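Local coordinates for uncharacterized protein (Archaeoglobus fulgidus, PDB 3LOT), which probably acts as a zinc-dependent beta-keto acid cleavage enzyme, cleaving 3-keto-5-aminohexanoate, and is built on a TIM-barrel scaffold, at residues 11-16 / 48-53; 80-85 / 108-113; 42-47 / 275-280; 32-37 / 69-74. All blocks are in the same frame, centred on the assembly; numbering follows the deposited sequence.

Contact 1. Residues 11-16 / 48-53; sequences TCAITG and MVHIHA. With ZN (zinc ion), chain P.
Gly-16 sets its CA over one face of the His-52 imidazole, 3.5 Å from the ring centroid and 11° off its normal, a CH-pi contact against a metal ligand. His-52 NE2 binds the zinc ion at 2.3 Å and His-50 NE2 binds it at 2.4 Å; Glu-262 is the third protein ligand. The His-50 ring is met at its edge instead, where Ala-13 CB comes within 4.1 Å of His-50 CD2. Its CG stands anti to the backbone N (chi1 179°), which carries the ring up beside Ala-13, and its ND1 is hydrogen-bonded to the second-shell residue Asn-84, helping fix the ring's rotation. Beneath the ligands a parallel ladder joins strands 7-13 and 48-54, the two strands of a TIM-barrel beta-alpha-beta unit linked by helix 31-43: Cys-12 N to Met-48 O at 2.7 Å, His-50 N to Cys-12 O, and an almost straight Ile-14 N to His-50 O bond (175°). One water accepts from Thr-15 N and donates to His-50 O. Ile-14 and Ile-51 run alongside each other, Ile-14 CG1 3.8 Å from Ile-51 CD1. These isoleucines reach helices 31-43 and 65-78, while strands 256-259 and 82-85 flank the pair.

Contact 2. Residues 80-85 / 108-113; sequences DVVINV and KPEIAT
Val-85 and Ala-112 pair in parallel on adjacent strands of the TIM barrel, 82-85 and 111-115, and Asn-84 beside them illustrates how a side chain pointing into the barrel can serve two purposes. From its CB, 3.8 Å from Ile-111 CG2, the chain runs anti to the backbone N (chi1 178°) to CG, which has Ile-111 on one hand and Thr-113 on the other. Asn-84 OD1 meets Thr-113 CG2 at 3.3 Å and accepts from the zinc ligand His-50, whereas Asn-84 ND2 passes 3.8 Å from Ile-111 CG1 and bonds weakly to Glu-172. Ile-111 CG2 also receives Val-82 CG1 at 3.6 Å, the two side chains crossing at about a right angle, and on the opposite face, in the conformer described, Val-85 CG2 packs on Pro-109 CB. Before strand 111-115 begins, the two segments draw apart and two waters span the gap, one joining Ile-83 O to Glu-110 N, the other Ile-83 N to Glu-110 OE1. Arg-301 and Gly-308 also hold that carboxylate. At the other end Val-85 O accepts from Thr-113 N at 2.9 Å, with Ala-112 CB 3.1 Å from the same oxygen.

Contact 3. Residues 42-47 / 275-280; sequences AEAGAG and SNAEQV
Val-280 and Ala-44 carry this contact, with Ala-46 a distant third, and between them they show how small residues let a helix start settle against a helix end. Val-280 presents a single branch. Its CG1, anti to the backbone N (chi1 174°), reaches into the turn that ends helix 31-43 and touches Ala-44 twice: Val-280 CG1 is 3.6 Å from Ala-44 CB and 3.4 Å from Ala-44 O. The same methyl approaches Ala-46 N at 3.7 Å, so the chain from 44 to 46 bends round it. The other branch, CG2, turns to Cys-12 of strand 7-13, which Ala-46 touches too.

The bend that makes this possible is a Schellman motif. Gly-45 leaves helical geometry with positive phi (119°), and Gly-45 N bonds back to Ala-42 O. Ala-44 CB, pointing at the partner helix, also comes within 4.3 Å of Ala-277 CB, one turn before Val-280. Helix 276-289 has an ordered start of its own: Ser-275 is the N-cap, its OG accepting from Glu-278 N at 3.1 Å. Close by, Asn-276 N bonds Glu-37 of helix 31-43, and the Asn-276 side chain ties to Ile-14 O and Leu-261 N.

In barrel terms the helix after the first strand meets the helix after the last, so the contact helps close the ring of helices. Its chemistry is van der Waals throughout: the fit between the two segments depends on the shape of a valine methyl and three alanines, while the directional bonds near it are made by Asn-276 to residues outside the pair of segments.

Contact 4. Residues 32-37 / 69-74; sequences DQIVEE and RYICRE
Val-35 meets Glu-74 CB with both its methyls, CG1 and CG2 each 3.8 Å from that atom, and Val-35 CG2 also reaches Ile-71 O at 3.7 Å. The valine has CG1 anti to the backbone N (chi1 172°). Deeper in, Ile-34 and Ile-71 meet at a slant, with Ile-34 CG2 3.8 Å from Ile-71 CG2 and the two CD1 atoms nearly as close. Both isoleucines also rest on Ile-51 of the barrel wall. The helix segments run in the same general direction, 29° apart with axes 9.1 Å from one another, as successive outer helices of a TIM barrel do. At the outer rim Tyr-70 OH donates to Asp-32 OD1 in a very short bond whose exact length is doubtful. The oxygen lies at the ring edge, in its plane, but the carboxylate is turned 49° from the ring, one face of which lies under Glu-74 CG, near its rim. A water donates to Asp-32 OD1 and weakly to Glu-74 OE1, acids 5.2 Å apart at those atoms; Lys-77, bridged to Glu-74 OE2, probably eases their repulsion. Apolar branches thus fill the inner seam, and a phenol, a carboxylate and water finish its solvent side.

Overall arrangement
The four contacts trace one sector of a TIM barrel from its zinc centre outward. Contacts 1 and 2 belong to the same sheet, their centres about 10 Å apart, because strands 48-54 and 82-85 are neighbours; one closes before the other opens. Contacts 3 and 4 both use helix 31-43, at its end and its early turns, with centres about 15 Å apart, and each lies about 11 Å from contact 1. The segments of each alternate with those of contact 1, as expected where helix 31-43 lies between its two strands. Contact 3 spans the longest separation, bringing 275-280 back to this helix, so the helices behind the two zinc-binding histidines close into a ring.

Contact 1. Residues 11-16 / 48-53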
loop_
_atom_site.group_PDB
_atom_site.type_symbol
_atom_site.label_atom_id
_atom_site.label_comp_id
_atom_site.label_asym_id
_atom_site.label_seq_id
_atom_site.Cartn_x
_atom_site.Cartn_y
_atom_site.Cartn_z
ATOM N N THR D 11 25.338 -2.104 -10.148
ATOM C CA THR D 11 25.978 -3.414 -10.144
ATOM C C THR D 11 25.746 -4.069 -11.468
ATOM O O THR D 11 24.639 -3.971 -12.022
ATOM C CB THR D 11 25.426 -4.329 -9.042
ATOM O OG1 THR D 11 25.733 -3.748 -7.771
ATOM C CG2 THR D 11 26.087 -5.726 -9.160
ATOM N N CYS D 12 26.772 -4.703 -12.039
ATOM C CA CYS D 12 26.523 -5.461 -13.273
ATOM C C CYS D 12 26.697 -6.961 -13.062
ATOM O O CYS D 12 27.779 -7.401 -12.718
ATOM C CB CYS D 12 27.362 -4.959 -14.440
ATOM S SG CYS D 12 26.745 -5.635 -16.023
ATOM N N ALA D 13 25.603 -7.711 -13.221
ATOM C CA ALA D 13 25.593 -9.174 -13.050
ATOM C C ALA D 13 25.944 -9.848 -14.381
ATOM O O ALA D 13 25.150 -9.872 -15.310
ATOM C CB ALA D 13 24.243 -9.644 -12.508
ATOM N N ILE D 14 27.148 -10.402 -14.456
ATOM C CA ILE D 14 27.780 -10.674 -15.746
ATOM C C ILE D 14 27.214 -11.886 -16.523
ATOM O O ILE D 14 27.078 -11.825 -17.767
ATOM C CB ILE D 14 29.308 -10.856 -15.579
ATOM C CG1 ILE D 14 29.964 -9.572 -15.030
ATOM C CG2 ILE D 14 29.993 -11.357 -16.892
ATOM C CD1 ILE D 14 29.766 -8.279 -15.878
ATOM N N THR D 15 26.925 -12.991 -15.826
ATOM C CA THR D 15 26.478 -14.172 -16.528
ATOM C C THR D 15 25.451 -15.067 -15.823
ATOM O O THR D 15 24.611 -15.669 -16.478
ATOM C CB THR D 15 27.680 -15.009 -17.112
ATOM O OG1 THR D 15 27.183 -16.000 -18.040
ATOM C CG2 THR D 15 28.538 -15.702 -16.061
ATOM N N GLY D 16 25.545 -15.194 -14.519
ATOM C CA GLY D 16 24.575 -16.007 -13.811
ATOM C C GLY D 16 24.615 -17.481 -14.124
ATOM O O GLY D 16 25.629 -18.024 -14.657
HETATM N N MSE D 48 30.330 -2.141 -9.138
HETATM C CA MSE D 48 30.350 -3.532 -8.672
HETATM C C MSE D 48 29.951 -4.494 -9.804
HETATM O O MSE D 48 29.042 -4.213 -10.593
HETATM C CB MSE D 48 29.405 -3.716 -7.474
HETATM C CG MSE D 48 29.622 -5.037 -6.693
HETATM SE SE MSE D 48 28.961 -5.077 -4.829
HETATM C CE MSE D 48 27.209 -4.201 -4.980
ATOM N N VAL D 49 30.651 -5.624 -9.860
ATOM C CA VAL D 49 30.313 -6.705 -10.748
ATOM C C VAL D 49 29.968 -7.953 -9.940
ATOM O O VAL D 49 30.604 -8.264 -8.916
ATOM C CB VAL D 49 31.428 -7.008 -11.777
ATOM C CG1 VAL D 49 31.572 -5.861 -12.697
ATOM C CG2 VAL D 49 32.744 -7.380 -11.138
ATOM N N HIS D 50 28.962 -8.670 -10.422
ATOM C CA HIS D 50 28.528 -9.896 -9.782
ATOM C C HIS D 50 28.889 -11.112 -10.630
ATOM O O HIS D 50 28.504 -11.175 -11.767
ATOM C CB HIS D 50 27.041 -9.813 -9.521
ATOM C CG HIS D 50 26.493 -11.025 -8.883
ATOM N ND1 HIS D 50 26.928 -11.481 -7.657
ATOM C CD2 HIS D 50 25.561 -11.911 -9.314
ATOM C CE1 HIS D 50 26.267 -12.581 -7.351
ATOM N NE2 HIS D 50 25.417 -12.843 -8.324
ATOM N N ILE D 51 29.658 -12.036 -10.046
ATOM C CA ILE D 51 30.334 -13.114 -10.784
ATOM C C ILE D 51 29.810 -14.523 -10.422
ATOM O O ILE D 51 29.734 -14.876 -9.233
ATOM C CB ILE D 51 31.890 -13.062 -10.557
ATOM C CG1 ILE D 51 32.479 -11.717 -11.066
ATOM C CG2 ILE D 51 32.612 -14.275 -11.196
ATOM C CD1 ILE D 51 32.127 -11.314 -12.507
ATOM N N HIS D 52 29.394 -15.265 -11.447
ATOM C CA HIS D 52 29.302 -16.728 -11.424
ATOM C C HIS D 52 30.397 -17.356 -12.309
ATOM O O HIS D 52 30.905 -16.725 -13.230
ATOM C CB HIS D 52 27.988 -17.224 -12.012
ATOM C CG HIS D 52 26.768 -16.896 -11.204
ATOM N ND1 HIS D 52 25.841 -17.856 -10.832
ATOM C CD2 HIS D 52 26.301 -15.718 -10.731
ATOM C CE1 HIS D 52 24.876 -17.283 -10.143
ATOM N NE2 HIS D 52 25.136 -15.992 -10.060
ATOM N N ALA D 53 30.700 -18.623 -12.044
ATOM C CA ALA D 53 31.562 -19.424 -12.914
ATOM C C ALA D 53 30.696 -20.298 -13.835
ATOM O O ALA D 53 29.585 -20.700 -13.474
ATOM C CB ALA D 53 32.465 -20.305 -12.062
HETATM ZN ZN ZN P . 23.730 -14.321 -9.265
HETATM O O HOH W 1 27.222 -13.317 -13.011
HETATM O O HOH W 2 26.882 -20.384 -13.810
#

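Contact 2. Residues 80-85 / 108-113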
loop_
_atom_site.group_PDB
_atom_site.type_symbol
_atom_site.label_atom_id
_atom_site.label_comp_id
_atom_site.label_asym_id
_atom_site.label_seq_id
_atom_site.Cartn_x
_atom_site.Cartn_y
_atom_site.Cartn_z
ATOM N N ASP D 80 39.810 -1.981 -10.486
ATOM C CA ASP D 80 39.530 -1.846 -9.049
ATOM C C ASP D 80 38.052 -2.092 -8.687
ATOM O O ASP D 80 37.642 -1.908 -7.550
ATOM C CB ASP D 80 40.045 -0.505 -8.473
ATOM C CG ASP D 80 39.299 0.709 -8.973
ATOM O OD1 ASP D 80 38.553 0.594 -9.955
ATOM O OD2 ASP D 80 39.477 1.817 -8.378
ATOM N N VAL D 81 37.267 -2.495 -9.671
ATOM C CA VAL D 81 35.872 -2.839 -9.445
ATOM C C VAL D 81 35.686 -3.751 -8.245
ATOM O O VAL D 81 36.528 -4.630 -7.979
ATOM C CB VAL D 81 35.260 -3.521 -10.703
ATOM C CG1 VAL D 81 35.831 -4.930 -10.901
ATOM C CG2 VAL D 81 33.721 -3.526 -10.624
ATOM N N VAL D 82 34.591 -3.541 -7.505
ATOM C CA VAL D 82 34.232 -4.446 -6.417
ATOM C C VAL D 82 33.703 -5.771 -7.027
ATOM O O VAL D 82 32.802 -5.779 -7.871
ATOM C CB VAL D 82 33.208 -3.809 -5.421
ATOM C CG1 VAL D 82 32.829 -4.786 -4.303
ATOM C CG2 VAL D 82 33.794 -2.503 -4.789
ATOM N N ILE D 83 34.334 -6.873 -6.639
ATOM C CA ILE D 83 34.021 -8.190 -7.188
ATOM C C ILE D 83 33.149 -8.942 -6.192
ATOM O O ILE D 83 33.605 -9.373 -5.096
ATOM C CB ILE D 83 35.308 -9.002 -7.499
ATOM C CG1 ILE D 83 36.231 -8.219 -8.476
ATOM C CG2 ILE D 83 34.884 -10.396 -7.991
ATOM C CD1 ILE D 83 37.688 -8.717 -8.567
ATOM N N ASN D 84 31.873 -9.004 -6.519
ATOM C CA ASN D 84 30.848 -9.681 -5.709
ATOM C C ASN D 84 30.683 -11.097 -6.255
ATOM O O ASN D 84 30.307 -11.261 -7.421
ATOM C CB ASN D 84 29.531 -8.886 -5.862
ATOM C CG ASN D 84 28.333 -9.503 -5.102
ATOM O OD1 ASN D 84 28.163 -10.711 -5.090
ATOM N ND2 ASN D 84 27.457 -8.647 -4.533
ATOM N N VAL D 85 30.902 -12.093 -5.400
ATOM C CA VAL D 85 30.837 -13.503 -5.786
ATOM C C VAL D 85 29.505 -14.160 -5.352
ATOM O O VAL D 85 28.999 -13.896 -4.269
ATOM C CB VAL D 85 32.015 -14.244 -5.139
ATOM C CG1 VAL D 85 32.060 -15.676 -5.586
ATOM C CG2 VAL D 85 33.299 -13.517 -5.484
ATOM N N LYS D 108 37.904 -15.254 0.058
ATOM C CA LYS D 108 37.686 -14.118 0.977
ATOM C C LYS D 108 37.349 -12.821 0.252
ATOM O O LYS D 108 38.066 -11.837 0.348
ATOM C CB LYS D 108 38.912 -13.945 1.886
ATOM C CG LYS D 108 39.282 -15.177 2.656
ATOM C CD LYS D 108 40.556 -14.953 3.438
ATOM C CE LYS D 108 40.712 -15.877 4.597
ATOM N NZ LYS D 108 40.518 -17.300 4.215
ATOM N N PRO D 109 36.253 -12.822 -0.527
ATOM C CA PRO D 109 35.902 -11.639 -1.269
ATOM C C PRO D 109 35.370 -10.544 -0.353
ATOM O O PRO D 109 35.007 -10.800 0.803
ATOM C CB PRO D 109 34.763 -12.121 -2.208
ATOM C CG PRO D 109 34.136 -13.271 -1.465
ATOM C CD PRO D 109 35.265 -13.907 -0.684
ATOM N N GLU D 110 35.321 -9.333 -0.888
ATOM C CA GLU D 110 34.792 -8.186 -0.166
ATOM C C GLU D 110 33.302 -8.310 0.111
ATOM O O GLU D 110 32.823 -7.825 1.130
ATOM C CB GLU D 110 35.028 -6.892 -0.948
ATOM C CG GLU D 110 36.517 -6.465 -1.145
ATOM C CD GLU D 110 36.628 -5.074 -1.735
ATOM O OE1 GLU D 110 36.593 -4.953 -2.983
ATOM O OE2 GLU D 110 36.722 -4.088 -0.974
ATOM N N ILE D 111 32.568 -8.882 -0.835
ATOM C CA ILE D 111 31.120 -9.009 -0.721
ATOM C C ILE D 111 30.741 -10.273 -1.517
ATOM O O ILE D 111 31.420 -10.645 -2.503
ATOM C CB ILE D 111 30.437 -7.691 -1.219
ATOM C CG1 ILE D 111 28.908 -7.740 -1.086
ATOM C CG2 ILE D 111 30.863 -7.339 -2.697
ATOM C CD1 ILE D 111 28.296 -6.393 -1.037
ATOM N N ALA D 112 29.725 -10.978 -1.053
ATOM C CA ALA D 112 29.218 -12.150 -1.753
ATOM C C ALA D 112 27.723 -12.322 -1.491
ATOM O O ALA D 112 27.200 -11.785 -0.512
ATOM C CB ALA D 112 29.952 -13.383 -1.382
ATOM N N THR D 113 27.028 -13.029 -2.375
ATOM C CA THR D 113 25.585 -13.063 -2.232
ATOM C C THR D 113 25.219 -14.097 -1.163
ATOM O O THR D 113 25.966 -15.038 -0.929
ATOM C CB THR D 113 24.832 -13.255 -3.576
ATOM O OG1 THR D 113 25.146 -14.497 -4.188
ATOM C CG2 THR D 113 25.208 -12.156 -4.514
HETATM O O HOH W 3 35.926 -9.292 -3.751
HETATM O O HOH W 4 36.807 -6.949 -4.966
#

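Contact 3. Residues 42-47 / 275-280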
loop_
_atom_site.group_PDB
_atom_site.type_symbol
_atom_site.label_atom_id
_atom_site.label_comp_id
_atom_site.label_asym_id
_atom_site.label_seq_id
_atom_site.Cartn_x
_atom_site.Cartn_y
_atom_site.Cartn_z
ATOM N N ALA D 42 32.683 -2.410 -15.668
ATOM C CA ALA D 42 33.317 -1.458 -14.771
ATOM C C ALA D 42 33.627 -0.154 -15.442
ATOM O O ALA D 42 33.347 0.897 -14.908
ATOM C CB ALA D 42 34.600 -2.053 -14.185
ATOM N N GLU D 43 34.218 -0.229 -16.624
ATOM C CA GLU D 43 34.596 0.937 -17.366
ATOM C C GLU D 43 33.382 1.706 -17.853
ATOM O O GLU D 43 33.469 2.905 -18.048
ATOM C CB GLU D 43 35.490 0.540 -18.535
ATOM C CG GLU D 43 36.915 0.125 -18.049
ATOM C CD GLU D 43 37.853 -0.256 -19.228
ATOM O OE1 GLU D 43 37.416 -0.046 -20.395
ATOM O OE2 GLU D 43 38.997 -0.754 -18.976
ATOM N N ALA D 44 32.247 1.029 -17.985
ATOM C CA ALA D 44 30.970 1.671 -18.336
ATOM C C ALA D 44 30.253 2.329 -17.134
ATOM O O ALA D 44 29.212 2.949 -17.291
ATOM C CB ALA D 44 30.037 0.644 -19.021
ATOM N N GLY D 45 30.776 2.184 -15.924
ATOM C CA GLY D 45 30.169 2.815 -14.755
ATOM C C GLY D 45 29.701 1.874 -13.656
ATOM O O GLY D 45 29.235 2.327 -12.632
ATOM N N ALA D 46 29.821 0.560 -13.860
ATOM C CA ALA D 46 29.492 -0.415 -12.814
ATOM C C ALA D 46 30.558 -0.412 -11.757
ATOM O O ALA D 46 31.700 -0.880 -11.965
ATOM C CB ALA D 46 29.335 -1.837 -13.365
ATOM N N GLY D 47 30.181 0.084 -10.595
ATOM C CA GLY D 47 31.094 0.127 -9.485
ATOM C C GLY D 47 31.284 -1.245 -8.861
ATOM O O GLY D 47 32.267 -1.450 -8.114
ATOM N N SER D 275 26.202 -6.842 -25.134
ATOM C CA SER D 275 27.156 -6.967 -24.021
ATOM C C SER D 275 26.537 -6.449 -22.739
ATOM O O SER D 275 25.553 -5.707 -22.736
ATOM C CB SER D 275 28.408 -6.120 -24.270
ATOM O OG SER D 275 27.997 -4.752 -24.341
ATOM N N ASN D 276 27.192 -6.795 -21.654
ATOM C CA ASN D 276 26.884 -6.226 -20.375
ATOM C C ASN D 276 27.052 -4.717 -20.402
ATOM O O ASN D 276 26.191 -3.991 -19.876
ATOM C CB ASN D 276 27.788 -6.875 -19.315
ATOM C CG ASN D 276 27.228 -8.200 -18.843
ATOM O OD1 ASN D 276 26.292 -8.234 -18.030
ATOM N ND2 ASN D 276 27.765 -9.285 -19.367
ATOM N N ALA D 277 28.121 -4.246 -21.061
ATOM C CA ALA D 277 28.430 -2.829 -21.087
ATOM C C ALA D 277 27.272 -2.046 -21.668
ATOM O O ALA D 277 26.994 -0.979 -21.219
ATOM C CB ALA D 277 29.736 -2.558 -21.857
ATOM N N GLU D 278 26.580 -2.591 -22.662
ATOM C CA GLU D 278 25.463 -1.887 -23.265
ATOM C C GLU D 278 24.315 -1.531 -22.294
ATOM O O GLU D 278 23.727 -0.456 -22.366
ATOM C CB GLU D 278 24.908 -2.717 -24.431
ATOM C CG GLU D 278 24.115 -1.935 -25.393
ATOM C CD GLU D 278 23.396 -2.810 -26.442
ATOM O OE1 GLU D 278 23.390 -4.051 -26.330
ATOM O OE2 GLU D 278 22.818 -2.232 -27.375
ATOM N N GLN D 279 23.989 -2.469 -21.415
ATOM C CA GLN D 279 22.979 -2.272 -20.382
ATOM C C GLN D 279 23.493 -1.322 -19.299
ATOM O O GLN D 279 22.751 -0.476 -18.800
ATOM C CB GLN D 279 22.617 -3.623 -19.755
ATOM C CG GLN D 279 21.788 -4.536 -20.650
ATOM C CD GLN D 279 21.569 -5.928 -20.039
ATOM O OE1 GLN D 279 22.152 -6.261 -19.006
ATOM N NE2 GLN D 279 20.711 -6.722 -20.660
ATOM N N VAL D 280 24.753 -1.467 -18.910
ATOM C CA VAL D 280 25.342 -0.520 -17.951
ATOM C C VAL D 280 25.311 0.919 -18.481
ATOM O O VAL D 280 24.899 1.815 -17.774
ATOM C CB VAL D 280 26.766 -0.904 -17.543
ATOM C CG1 VAL D 280 27.385 0.196 -16.652
ATOM C CG2 VAL D 280 26.755 -2.253 -16.860
#

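Contact 4. Residues 32-37 / 69-74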
loop_
_atom_site.group_PDB
_atom_site.type_symbol
_atom_site.label_atom_id
_atom_site.label_comp_id
_atom_site.label_asym_id
_atom_site.label_seq_id
_atom_site.Cartn_x
_atom_site.Cartn_y
_atom_site.Cartn_z
ATOM N N ASP D 32 37.479 -16.349 -19.515
ATOM C CA ASP D 32 38.077 -15.135 -20.076
ATOM C C ASP D 32 37.001 -14.179 -20.593
ATOM O O ASP D 32 37.164 -12.958 -20.497
ATOM C CB ASP D 32 39.077 -15.462 -21.175
ATOM C CG ASP D 32 40.376 -16.019 -20.635
ATOM O OD1 ASP D 32 40.784 -15.740 -19.465
ATOM O OD2 ASP D 32 41.027 -16.746 -21.410
ATOM N N GLN D 33 35.917 -14.725 -21.147
ATOM C CA GLN D 33 34.782 -13.887 -21.526
ATOM C C GLN D 33 34.139 -13.186 -20.335
ATOM O O GLN D 33 33.823 -12.015 -20.399
ATOM C CB GLN D 33 33.704 -14.706 -22.231
ATOM C CG GLN D 33 34.071 -15.124 -23.605
ATOM C CD GLN D 33 33.058 -16.088 -24.179
ATOM O OE1 GLN D 33 32.067 -16.426 -23.534
ATOM N NE2 GLN D 33 33.271 -16.475 -25.411
ATOM N N ILE D 34 33.960 -13.898 -19.238
ATOM C CA ILE D 34 33.424 -13.295 -18.023
ATOM C C ILE D 34 34.350 -12.169 -17.524
ATOM O O ILE D 34 33.876 -11.089 -17.159
ATOM C CB ILE D 34 33.153 -14.389 -16.907
ATOM C CG1 ILE D 34 32.055 -15.349 -17.342
ATOM C CG2 ILE D 34 32.804 -13.719 -15.545
ATOM C CD1 ILE D 34 32.178 -16.773 -16.658
ATOM N N VAL D 35 35.659 -12.417 -17.529
ATOM C CA VAL D 35 36.635 -11.428 -17.093
ATOM C C VAL D 35 36.557 -10.137 -17.941
ATOM O O VAL D 35 36.448 -9.048 -17.408
ATOM C CB VAL D 35 38.071 -11.992 -17.154
ATOM C CG1 VAL D 35 39.111 -10.873 -16.893
ATOM C CG2 VAL D 35 38.262 -13.131 -16.210
ATOM N N GLU D 36 36.571 -10.287 -19.259
ATOM C CA GLU D 36 36.545 -9.151 -20.177
ATOM C C GLU D 36 35.239 -8.371 -20.064
ATOM O O GLU D 36 35.249 -7.139 -20.057
ATOM C CB GLU D 36 36.777 -9.594 -21.626
ATOM C CG GLU D 36 38.186 -9.967 -21.915
ATOM C CD GLU D 36 39.150 -8.778 -21.660
ATOM O OE1 GLU D 36 38.887 -7.683 -22.265
ATOM O OE2 GLU D 36 40.159 -8.952 -20.871
ATOM N N GLU D 37 34.121 -9.079 -19.924
ATOM C CA GLU D 37 32.839 -8.413 -19.760
ATOM C C GLU D 37 32.725 -7.707 -18.427
ATOM O O GLU D 37 32.118 -6.668 -18.381
ATOM C CB GLU D 37 31.705 -9.409 -19.871
ATOM C CG GLU D 37 31.433 -9.804 -21.273
ATOM C CD GLU D 37 30.583 -8.746 -21.993
ATOM O OE1 GLU D 37 29.308 -8.754 -21.837
ATOM O OE2 GLU D 37 31.222 -7.929 -22.705
ATOM N N ARG D 69 38.590 -18.524 -8.790
ATOM C CA ARG D 69 39.856 -17.906 -8.392
ATOM C C ARG D 69 40.495 -17.245 -9.613
ATOM O O ARG D 69 40.959 -16.092 -9.539
ATOM C CB ARG D 69 40.804 -18.881 -7.722
ATOM C CG ARG D 69 42.009 -18.151 -7.100
ATOM C CD ARG D 69 43.000 -19.070 -6.491
ATOM N NE ARG D 69 42.405 -20.119 -5.672
ATOM C CZ ARG D 69 42.017 -19.981 -4.409
ATOM N NH1 ARG D 69 42.113 -18.807 -3.774
ATOM N NH2 ARG D 69 41.515 -21.033 -3.764
ATOM N N TYR D 70 40.472 -17.962 -10.731
ATOM C CA TYR D 70 41.010 -17.438 -11.971
ATOM C C TYR D 70 40.287 -16.174 -12.419
ATOM O O TYR D 70 40.938 -15.169 -12.702
ATOM C CB TYR D 70 40.987 -18.513 -13.069
ATOM C CG TYR D 70 41.446 -18.025 -14.408
ATOM C CD1 TYR D 70 42.807 -18.053 -14.768
ATOM C CD2 TYR D 70 40.532 -17.543 -15.322
ATOM C CE1 TYR D 70 43.220 -17.594 -16.032
ATOM C CE2 TYR D 70 40.913 -17.078 -16.541
ATOM C CZ TYR D 70 42.251 -17.084 -16.905
ATOM O OH TYR D 70 42.589 -16.629 -18.162
ATOM N N ILE D 71 38.961 -16.235 -12.511
ATOM C CA ILE D 71 38.147 -15.103 -12.964
ATOM C C ILE D 71 38.369 -13.854 -12.099
ATOM O O ILE D 71 38.642 -12.754 -12.597
ATOM C CB ILE D 71 36.648 -15.443 -12.952
ATOM C CG1 ILE D 71 36.362 -16.559 -13.959
ATOM C CG2 ILE D 71 35.818 -14.227 -13.295
ATOM C CD1 ILE D 71 34.958 -17.076 -13.943
ATOM N N CYS D 72 38.350 -14.045 -10.791
ATOM C CA CYS D 72 38.449 -12.896 -9.870
ATOM C C CYS D 72 39.838 -12.296 -9.896
ATOM O O CYS D 72 39.988 -11.079 -9.907
ATOM C CB CYS D 72 38.030 -13.296 -8.458
ATOM S SG CYS D 72 36.302 -13.722 -8.433
ATOM N N ARG D 73 40.859 -13.146 -9.962
ATOM C CA ARG D 73 42.217 -12.653 -9.998
ATOM C C ARG D 73 42.473 -11.831 -11.262
ATOM O O ARG D 73 43.106 -10.778 -11.222
ATOM C CB ARG D 73 43.226 -13.810 -9.927
ATOM C CG ARG D 73 44.695 -13.340 -9.974
ATOM C CD ARG D 73 45.698 -14.511 -9.838
ATOM N NE ARG D 73 45.377 -15.598 -10.771
ATOM C CZ ARG D 73 45.053 -16.851 -10.430
ATOM N NH1 ARG D 73 45.031 -17.255 -9.164
ATOM N NH2 ARG D 73 44.785 -17.734 -11.394
ATOM N N GLU D 74 41.982 -12.328 -12.386
ATOM C CA GLU D 74 42.169 -11.656 -13.663
ATOM C C GLU D 74 41.395 -10.356 -13.744
ATOM O O GLU D 74 41.894 -9.393 -14.330
ATOM C CB GLU D 74 41.783 -12.597 -14.820
ATOM C CG GLU D 74 42.738 -13.798 -14.975
ATOM C CD GLU D 74 44.060 -13.408 -15.626
ATOM O OE1 GLU D 74 44.025 -12.824 -16.720
ATOM O OE2 GLU D 74 45.126 -13.681 -15.058
HETATM O O HOH W 5 41.196 -13.265 -18.562
#